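Local coordinates for peptide chain release factor RF2 (Thermus thermophilus, PDB 2IHR), which recognises the stop codons UGA and UAA on the ribosome and directs termination of translation, with release of the finished peptide through its GGQ motif, at residues G185-V190 with R312-D317; E128-A133 with G163-Q168; A116-Q121 with A206-I211. All blocks are in the same frame, centred on the assembly; numbering follows the deposited sequence.

How the contacts relate
From the N terminus, strand 115-122 opens contact 3 and leads into helix 127-145, which opens contact 2. The chain returns at 163-168 to close contact 2, a short loop lying wholly within the span of contact 3. Strand 185-190 then opens contact 1 before 206-211 closes contact 3, so these two cross, and contact 1 closes only at 312-317, after the separate three-stranded sheet and helix 268-294. All three reach one mixed sheet. Contact 3 pairs two inner strands, contact 1 adds a strand from late in the chain, and contact 2 fastens the helix to the sheet. Trp132 of that helix bonds through NE1 to His187 O, joining contacts 1 and 2.

Contact 1 of 3, residues G185-V190 with R312-D317; sequences GVHRLV and RSYVLD
Arg188 lies beside Ser313 and Val190 beside Val315 in parallel register, and their backbones bond to Arg312, Tyr314 and Leu316. Arg188 N gives a nearly straight bond to Arg312 O at 3.1 Å, and Arg188 O accepts from Tyr314 N at 2.8 Å. Val190 continues the pattern with Tyr314 O and Leu316 N. Among the side-chain polar groups, the Tyr314 hydroxyl is shared: OH lies 3.2 Å from His187 ND1, at the edge of the imidazole, and 2.8 Å from Arg312 NH1, in the guanidinium plane. The two aromatic rings meet rim to rim, their planes at 40°. Arg312 also forms salt bridges with Glu183 and Asp323, and His187 NE2 bonds to Glu183 O, so the cluster is held from several sides. On the other face, the bend of the Arg188 chain at chi3 (73°) brings NE to 3.0 Å from Ser313 OG, which is bonded to His324 as well. Apolar contacts complete the pairing: Val190 CB sits 3.6 Å from Val315 CB, and Leu189 CD2 approaches Leu316 CG at 3.8 Å. Strand 201-213 flanks 185-190 and strand 320-323 flanks 312-315, while helix 127-145 lies over the face bearing His187, Leu189 and Tyr314.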
loop_
_atom_site.group_PDB
_atom_site.type_symbol
_atom_site.label_atom_id
_atom_site.label_comp_id
_atom_site.label_asym_id
_atom_site.label_seq_id
_atom_site.Cartn_x
_atom_site.Cartn_y
_atom_site.Cartn_z
ATOM N N GLY A 185 3.564 -0.349 -9.871
ATOM C CA GLY A 185 3.413 -0.595 -11.288
ATOM C C GLY A 185 4.081 0.508 -12.063
ATOM O O GLY A 185 4.834 1.310 -11.471
ATOM N N VAL A 186 3.829 0.567 -13.370
ATOM C CA VAL A 186 4.431 1.611 -14.199
ATOM C C VAL A 186 3.435 2.763 -14.464
ATOM O O VAL A 186 2.251 2.558 -14.726
ATOM C CB VAL A 186 4.975 1.016 -15.541
ATOM C CG1 VAL A 186 5.628 2.110 -16.384
ATOM C CG2 VAL A 186 6.000 -0.046 -15.236
ATOM N N HIS A 187 3.925 3.984 -14.410
ATOM C CA HIS A 187 3.046 5.114 -14.583
ATOM C C HIS A 187 3.466 5.903 -15.790
ATOM O O HIS A 187 4.649 6.257 -15.928
ATOM C CB HIS A 187 3.086 5.975 -13.289
ATOM C CG HIS A 187 2.454 5.306 -12.103
ATOM N ND1 HIS A 187 1.244 5.698 -11.578
ATOM C CD2 HIS A 187 2.871 4.270 -11.327
ATOM C CE1 HIS A 187 0.945 4.957 -10.525
ATOM N NE2 HIS A 187 1.918 4.078 -10.352
ATOM N N ARG A 188 2.515 6.189 -16.683
ATOM C CA ARG A 188 2.856 6.943 -17.892
ATOM C C ARG A 188 2.331 8.389 -17.929
ATOM O O ARG A 188 1.161 8.664 -17.595
ATOM C CB ARG A 188 2.367 6.191 -19.122
ATOM C CG ARG A 188 2.664 6.905 -20.384
ATOM C CD ARG A 188 2.257 6.105 -21.568
ATOM N NE ARG A 188 0.816 6.073 -21.728
ATOM C CZ ARG A 188 0.199 6.472 -22.836
ATOM N NH1 ARG A 188 0.914 6.926 -23.854
ATOM N NH2 ARG A 188 -1.127 6.413 -22.929
ATOM N N LEU A 189 3.218 9.288 -18.365
ATOM C CA LEU A 189 2.967 10.716 -18.479
ATOM C C LEU A 189 3.016 11.219 -19.906
ATOM O O LEU A 189 3.964 10.984 -20.632
ATOM C CB LEU A 189 4.007 11.486 -17.657
ATOM C CG LEU A 189 3.742 12.942 -17.165
ATOM C CD1 LEU A 189 4.667 13.878 -17.893
ATOM C CD2 LEU A 189 2.314 13.343 -17.323
ATOM N N VAL A 190 1.981 11.926 -20.302
ATOM C CA VAL A 190 1.911 12.497 -21.631
ATOM C C VAL A 190 1.609 13.992 -21.544
ATOM O O VAL A 190 0.627 14.420 -20.896
ATOM C CB VAL A 190 0.806 11.836 -22.437
ATOM C CG1 VAL A 190 0.925 12.237 -23.875
ATOM C CG2 VAL A 190 0.867 10.326 -22.240
ATOM N N ARG A 312 -1.417 2.944 -15.209
ATOM C CA ARG A 312 -2.234 4.138 -15.232
ATOM C C ARG A 312 -1.658 5.227 -16.092
ATOM O O ARG A 312 -0.450 5.295 -16.227
ATOM C CB ARG A 312 -2.478 4.624 -13.772
ATOM C CG ARG A 312 -3.445 5.800 -13.737
ATOM C CD ARG A 312 -3.469 6.350 -12.417
ATOM N NE ARG A 312 -3.876 5.339 -11.474
ATOM C CZ ARG A 312 -3.331 5.220 -10.288
ATOM N NH1 ARG A 312 -2.356 6.065 -9.951
ATOM N NH2 ARG A 312 -3.738 4.251 -9.473
ATOM N N SER A 313 -2.508 6.054 -16.730
ATOM C CA SER A 313 -1.987 7.161 -17.567
ATOM C C SER A 313 -2.479 8.535 -17.171
ATOM O O SER A 313 -3.694 8.765 -16.855
ATOM C CB SER A 313 -2.254 6.956 -19.062
ATOM O OG SER A 313 -1.346 6.001 -19.598
ATOM N N TYR A 314 -1.508 9.455 -17.175
ATOM C CA TYR A 314 -1.768 10.835 -16.808
ATOM C C TYR A 314 -1.526 11.695 -18.006
ATOM O O TYR A 314 -0.433 12.202 -18.192
ATOM C CB TYR A 314 -0.835 11.262 -15.693
ATOM C CG TYR A 314 -0.892 10.398 -14.459
ATOM C CD1 TYR A 314 -0.429 9.066 -14.490
ATOM C CD2 TYR A 314 -1.353 10.922 -13.231
ATOM C CE1 TYR A 314 -0.407 8.273 -13.349
ATOM C CE2 TYR A 314 -1.331 10.138 -12.069
ATOM C CZ TYR A 314 -0.848 8.832 -12.144
ATOM O OH TYR A 314 -0.716 8.110 -10.998
ATOM N N VAL A 315 -2.537 11.904 -18.824
ATOM C CA VAL A 315 -2.257 12.682 -20.010
ATOM C C VAL A 315 -2.888 14.041 -19.869
ATOM O O VAL A 315 -4.079 14.231 -20.061
ATOM C CB VAL A 315 -2.636 11.872 -21.329
ATOM C CG1 VAL A 315 -3.662 10.879 -21.035
ATOM C CG2 VAL A 315 -3.048 12.814 -22.464
ATOM N N LEU A 316 -1.993 14.967 -19.540
ATOM C CA LEU A 316 -2.268 16.341 -19.216
ATOM C C LEU A 316 -2.736 17.358 -20.230
ATOM O O LEU A 316 -3.498 18.244 -19.872
ATOM C CB LEU A 316 -1.056 16.861 -18.452
ATOM C CG LEU A 316 -0.493 15.873 -17.385
ATOM C CD1 LEU A 316 0.479 16.630 -16.544
ATOM C CD2 LEU A 316 -1.549 15.218 -16.438
ATOM N N ASP A 317 -2.304 17.269 -21.474
ATOM C CA ASP A 317 -2.776 18.222 -22.476
ATOM C C ASP A 317 -4.196 17.906 -22.906
ATOM O O ASP A 317 -4.791 18.659 -23.670
ATOM C CB ASP A 317 -1.897 18.187 -23.716
ATOM C CG ASP A 317 -1.467 16.786 -24.056
ATOM O OD1 ASP A 317 -2.332 15.877 -24.098
ATOM O OD2 ASP A 317 -0.260 16.589 -24.267
#

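Contact 2 of 3, residues E128-A133 with G163-Q168; sequences EACDWA and GIDYAQ
Ile164 carries CG1 between its backbone N and carbonyl carbon (chi1 61°), which lays the longer branch against Ala133, while Cys130 holds SG anti to its own carbonyl carbon, on the side facing Ile164 O. The Ile164 branch lies against the Ala133 methyl: CG1 is 3.7 Å from Ala133 CB, with CD1 reaching on to the Ala133 carbonyl. Cys130 CB comes within 3.3 Å of Ile164 O. One hydrogen bond joins the segments, from Ile164 N to Cys130 O at 3.1 Å; the donor stands well above the carbonyl plane, 55° out of it. Gly163 lies hard against the helix, its CA 3.5 Å from Cys130 O, and a CB there would clash with that oxygen, so the close approach depends on the missing side chain. Ile164 also packs on Leu156 and Ala133 on Ile120, which places the contact between helix and sheet. Farther round the helix, the carboxylates of Glu128 and Asp131 both form salt bridges with Arg191, just before Ser193, Pro194 and Phe195, the tripeptide known in RF2 for stop-codon recognition. Beyond Ile164, Asp165 and Tyr166 together pair with the single residue Thr157 of strand 150-158, a classic beta bulge in strand 164-172, which packs against helix 127-145.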
loop_
_atom_site.group_PDB
_atom_site.type_symbol
_atom_site.label_atom_id
_atom_site.label_comp_id
_atom_site.label_asym_id
_atom_site.label_seq_id
_atom_site.Cartn_x
_atom_site.Cartn_y
_atom_site.Cartn_z
ATOM N N GLU A 128 12.619 14.460 -18.900
ATOM C CA GLU A 128 11.178 14.438 -18.675
ATOM C C GLU A 128 10.843 13.368 -17.640
ATOM O O GLU A 128 10.013 13.598 -16.745
ATOM C CB GLU A 128 10.424 14.136 -19.968
ATOM C CG GLU A 128 9.636 15.295 -20.568
ATOM C CD GLU A 128 8.390 15.735 -19.760
ATOM O OE1 GLU A 128 8.530 16.630 -18.880
ATOM O OE2 GLU A 128 7.277 15.198 -20.009
ATOM N N ALA A 129 11.487 12.205 -17.741
ATOM C CA ALA A 129 11.205 11.153 -16.770
ATOM C C ALA A 129 11.642 11.441 -15.308
ATOM O O ALA A 129 11.075 10.898 -14.353
ATOM C CB ALA A 129 11.797 9.814 -17.254
ATOM N N CYS A 130 12.641 12.284 -15.123
ATOM C CA CYS A 130 13.104 12.572 -13.772
ATOM C C CYS A 130 12.123 13.532 -13.113
ATOM O O CYS A 130 11.833 13.428 -11.917
ATOM C CB CYS A 130 14.528 13.192 -13.782
ATOM S SG CYS A 130 15.840 12.183 -14.558
ATOM N N ASP A 131 11.623 14.466 -13.908
ATOM C CA ASP A 131 10.659 15.438 -13.430
ATOM C C ASP A 131 9.390 14.666 -13.032
ATOM O O ASP A 131 8.828 14.874 -11.945
ATOM C CB ASP A 131 10.394 16.460 -14.552
ATOM C CG ASP A 131 9.558 17.658 -14.096
ATOM O OD1 ASP A 131 9.732 18.127 -12.943
ATOM O OD2 ASP A 131 8.734 18.143 -14.917
ATOM N N TRP A 132 8.968 13.752 -13.908
ATOM C CA TRP A 132 7.786 12.917 -13.676
ATOM C C TRP A 132 7.912 12.103 -12.379
ATOM O O TRP A 132 6.956 11.950 -11.623
ATOM C CB TRP A 132 7.601 11.992 -14.882
ATOM C CG TRP A 132 6.407 11.033 -14.858
ATOM C CD1 TRP A 132 6.386 9.762 -15.367
ATOM C CD2 TRP A 132 5.083 11.274 -14.324
ATOM N NE1 TRP A 132 5.146 9.202 -15.176
ATOM C CE2 TRP A 132 4.328 10.104 -14.540
ATOM C CE3 TRP A 132 4.461 12.367 -13.688
ATOM C CZ2 TRP A 132 3.002 9.987 -14.144
ATOM C CZ3 TRP A 132 3.121 12.249 -13.295
ATOM C CH2 TRP A 132 2.420 11.070 -13.523
ATOM N N ALA A 133 9.087 11.549 -12.135
ATOM C CA ALA A 133 9.321 10.778 -10.935
ATOM C C ALA A 133 9.142 11.696 -9.662
ATOM O O ALA A 133 8.536 11.311 -8.629
ATOM C CB ALA A 133 10.730 10.183 -11.016
ATOM N N GLY A 163 14.778 17.018 -11.721
ATOM C CA GLY A 163 14.001 16.017 -11.035
ATOM C C GLY A 163 14.862 15.028 -10.318
ATOM O O GLY A 163 16.041 15.278 -10.071
ATOM N N ILE A 164 14.286 13.885 -10.007
ATOM C CA ILE A 164 15.017 12.884 -9.281
ATOM C C ILE A 164 15.386 11.646 -10.081
ATOM O O ILE A 164 14.725 11.317 -11.063
ATOM C CB ILE A 164 14.215 12.476 -8.046
ATOM C CG1 ILE A 164 12.857 11.870 -8.469
ATOM C CG2 ILE A 164 14.112 13.694 -7.127
ATOM C CD1 ILE A 164 12.102 11.190 -7.367
ATOM N N ASP A 165 16.451 10.971 -9.649
ATOM C CA ASP A 165 16.912 9.767 -10.315
ATOM C C ASP A 165 16.528 8.557 -9.514
ATOM O O ASP A 165 16.601 7.410 -9.993
ATOM C CB ASP A 165 18.412 9.784 -10.503
ATOM C CG ASP A 165 18.810 10.103 -11.922
ATOM O OD1 ASP A 165 18.290 9.460 -12.870
ATOM O OD2 ASP A 165 19.657 11.001 -12.081
ATOM N N TYR A 166 16.096 8.822 -8.291
ATOM C CA TYR A 166 15.667 7.770 -7.396
ATOM C C TYR A 166 15.114 8.406 -6.115
ATOM O O TYR A 166 15.522 9.505 -5.704
ATOM C CB TYR A 166 16.861 6.863 -7.109
ATOM C CG TYR A 166 16.651 5.790 -6.063
ATOM C CD1 TYR A 166 16.573 6.124 -4.700
ATOM C CD2 TYR A 166 16.469 4.443 -6.432
ATOM C CE1 TYR A 166 16.311 5.162 -3.733
ATOM C CE2 TYR A 166 16.202 3.455 -5.463
ATOM C CZ TYR A 166 16.119 3.837 -4.112
ATOM O OH TYR A 166 15.807 2.920 -3.126
ATOM N N ALA A 167 14.156 7.730 -5.500
ATOM C CA ALA A 167 13.571 8.220 -4.261
ATOM C C ALA A 167 12.948 7.028 -3.606
ATOM O O ALA A 167 12.457 6.145 -4.292
ATOM C CB ALA A 167 12.516 9.287 -4.535
ATOM N N GLN A 168 13.015 6.986 -2.276
ATOM C CA GLN A 168 12.437 5.898 -1.486
ATOM C C GLN A 168 11.955 6.393 -0.123
ATOM O O GLN A 168 12.734 6.867 0.692
ATOM C CB GLN A 168 13.445 4.780 -1.283
ATOM C CG GLN A 168 12.919 3.731 -0.341
ATOM C CD GLN A 168 13.894 2.632 -0.147
ATOM O OE1 GLN A 168 14.931 2.807 0.512
ATOM N NE2 GLN A 168 13.597 1.482 -0.743
#

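Contact 3 of 3, residues A116-Q121 with A206-I211; sequences AILTIQ and AGVEVI
Thr119 and Glu209 exchange the two shortest backbone hydrogen bonds between these antiparallel strands: Thr119 N donates to Glu209 O at 2.6 Å, and Glu209 N returns a bond to Thr119 O at 2.8 Å, in the carbonyl plane. At one end Ile117 and Ile211 repeat the reciprocal exchange, with Ile211 N 3.1 Å from Ile117 O. At the other, Gly207 N bonds to Gln121 O at 3.2 Å, while the return bond from Gln121 N to Gly207 O is weak. Water 1 adds a second grip on two of these acceptors, donating to Ile117 O at 2.7 Å and weakly to Glu209 O, and it also bonds with Thr119 OG1, which is held by Gln168 too. Leu118 and Ile120 turn their backbone bonds to Ile169 and Ala167 of strand 164-172, and Ala206 and Val208 theirs to His187 and Gly185 of strand 185-190. Between the bonded pairs the side chains interlock. With CG of Leu118 set opposite the backbone N (chi1 177°), its CD1 lies 4.0 Å from both Val208 CG1 and Val210 CG2, and the side chain also touches Tyr140 of helix 127-145. Cutting Leu118 back to an alanine would probably leave both valine methyls without that partner and open a gap between the strands and that helix. Ile120 CG1 runs alongside Val208 CG2 on the same face. Helices 127-145 and 176-180 pack on this face and helix 268-294 reaches Ile117 and Ile211 on the other, making this an antiparallel pair inside the mixed beta-sheet of an alpha-beta domain, with helices on both faces.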
loop_
_atom_site.group_PDB
_atom_site.type_symbol
_atom_site.label_atom_id
_atom_site.label_comp_id
_atom_site.label_asym_id
_atom_site.label_seq_id
_atom_site.Cartn_x
_atom_site.Cartn_y
_atom_site.Cartn_z
ATOM N N ALA A 116 4.300 1.365 4.932
ATOM C CA ALA A 116 4.745 1.096 3.587
ATOM C C ALA A 116 6.075 1.697 3.159
ATOM O O ALA A 116 6.468 2.806 3.586
ATOM C CB ALA A 116 3.642 1.521 2.640
ATOM N N ILE A 117 6.782 0.919 2.334
ATOM C CA ILE A 117 8.068 1.312 1.747
ATOM C C ILE A 117 7.772 1.419 0.255
ATOM O O ILE A 117 7.575 0.401 -0.433
ATOM C CB ILE A 117 9.143 0.247 1.933
ATOM C CG1 ILE A 117 9.329 -0.038 3.425
ATOM C CG2 ILE A 117 10.448 0.713 1.255
ATOM C CD1 ILE A 117 10.079 -1.329 3.722
ATOM N N LEU A 118 7.689 2.667 -0.211
ATOM C CA LEU A 118 7.381 3.008 -1.600
ATOM C C LEU A 118 8.641 3.564 -2.272
ATOM O O LEU A 118 9.344 4.434 -1.700
ATOM C CB LEU A 118 6.219 4.015 -1.624
ATOM C CG LEU A 118 5.723 4.617 -2.967
ATOM C CD1 LEU A 118 4.185 4.732 -2.981
ATOM C CD2 LEU A 118 6.399 5.970 -3.193
ATOM N N THR A 119 8.939 3.036 -3.468
ATOM C CA THR A 119 10.151 3.445 -4.200
ATOM C C THR A 119 9.842 3.869 -5.635
ATOM O O THR A 119 9.101 3.188 -6.344
ATOM C CB THR A 119 11.174 2.271 -4.290
ATOM O OG1 THR A 119 11.249 1.581 -3.040
ATOM C CG2 THR A 119 12.555 2.793 -4.669
ATOM N N ILE A 120 10.469 4.953 -6.079
ATOM C CA ILE A 120 10.266 5.514 -7.420
ATOM C C ILE A 120 11.557 5.689 -8.191
ATOM O O ILE A 120 12.531 6.222 -7.675
ATOM C CB ILE A 120 9.589 6.910 -7.330
ATOM C CG1 ILE A 120 8.182 6.759 -6.729
ATOM C CG2 ILE A 120 9.454 7.542 -8.720
ATOM C CD1 ILE A 120 7.764 7.886 -5.851
ATOM N N GLN A 121 11.579 5.234 -9.436
ATOM C CA GLN A 121 12.764 5.414 -10.264
ATOM C C GLN A 121 12.288 5.807 -11.630
ATOM O O GLN A 121 11.285 5.292 -12.086
ATOM C CB GLN A 121 13.551 4.107 -10.343
ATOM C CG GLN A 121 14.331 3.812 -9.075
ATOM C CD GLN A 121 15.083 2.509 -9.119
ATOM O OE1 GLN A 121 14.509 1.421 -8.960
ATOM N NE2 GLN A 121 16.385 2.609 -9.332
ATOM N N ALA A 206 7.857 6.088 -15.316
ATOM C CA ALA A 206 8.533 5.958 -14.020
ATOM C C ALA A 206 7.814 4.764 -13.441
ATOM O O ALA A 206 6.642 4.602 -13.707
ATOM C CB ALA A 206 8.321 7.191 -13.155
ATOM N N GLY A 207 8.513 3.911 -12.707
ATOM C CA GLY A 207 7.860 2.766 -12.089
ATOM C C GLY A 207 7.796 3.008 -10.580
ATOM O O GLY A 207 8.697 3.668 -10.025
ATOM N N VAL A 208 6.754 2.480 -9.926
ATOM C CA VAL A 208 6.543 2.654 -8.480
ATOM C C VAL A 208 6.459 1.304 -7.802
ATOM O O VAL A 208 5.724 0.446 -8.275
ATOM C CB VAL A 208 5.178 3.434 -8.191
ATOM C CG1 VAL A 208 4.837 3.437 -6.719
ATOM C CG2 VAL A 208 5.272 4.884 -8.685
ATOM N N GLU A 209 7.221 1.107 -6.714
ATOM C CA GLU A 209 7.164 -0.133 -5.938
ATOM C C GLU A 209 6.763 0.142 -4.503
ATOM O O GLU A 209 7.121 1.193 -3.926
ATOM C CB GLU A 209 8.493 -0.881 -5.912
ATOM C CG GLU A 209 8.392 -2.308 -6.510
ATOM C CD GLU A 209 7.229 -3.176 -5.967
ATOM O OE1 GLU A 209 6.863 -4.161 -6.643
ATOM O OE2 GLU A 209 6.685 -2.897 -4.880
ATOM N N VAL A 210 6.038 -0.829 -3.956
ATOM C CA VAL A 210 5.530 -0.814 -2.604
ATOM C C VAL A 210 5.576 -2.241 -2.031
ATOM O O VAL A 210 5.021 -3.170 -2.628
ATOM C CB VAL A 210 4.032 -0.347 -2.563
ATOM C CG1 VAL A 210 3.633 0.118 -1.135
ATOM C CG2 VAL A 210 3.825 0.750 -3.557
ATOM N N ILE A 211 6.241 -2.401 -0.881
ATOM C CA ILE A 211 6.339 -3.675 -0.156
ATOM C C ILE A 211 6.067 -3.308 1.321
ATOM O O ILE A 211 6.217 -2.157 1.718
ATOM C CB ILE A 211 7.733 -4.252 -0.268
ATOM C CG1 ILE A 211 8.695 -3.354 0.517
ATOM C CG2 ILE A 211 8.108 -4.448 -1.764
ATOM C CD1 ILE A 211 10.118 -3.722 0.394
HETATM O O HOH W 1 9.346 0.043 -2.411
#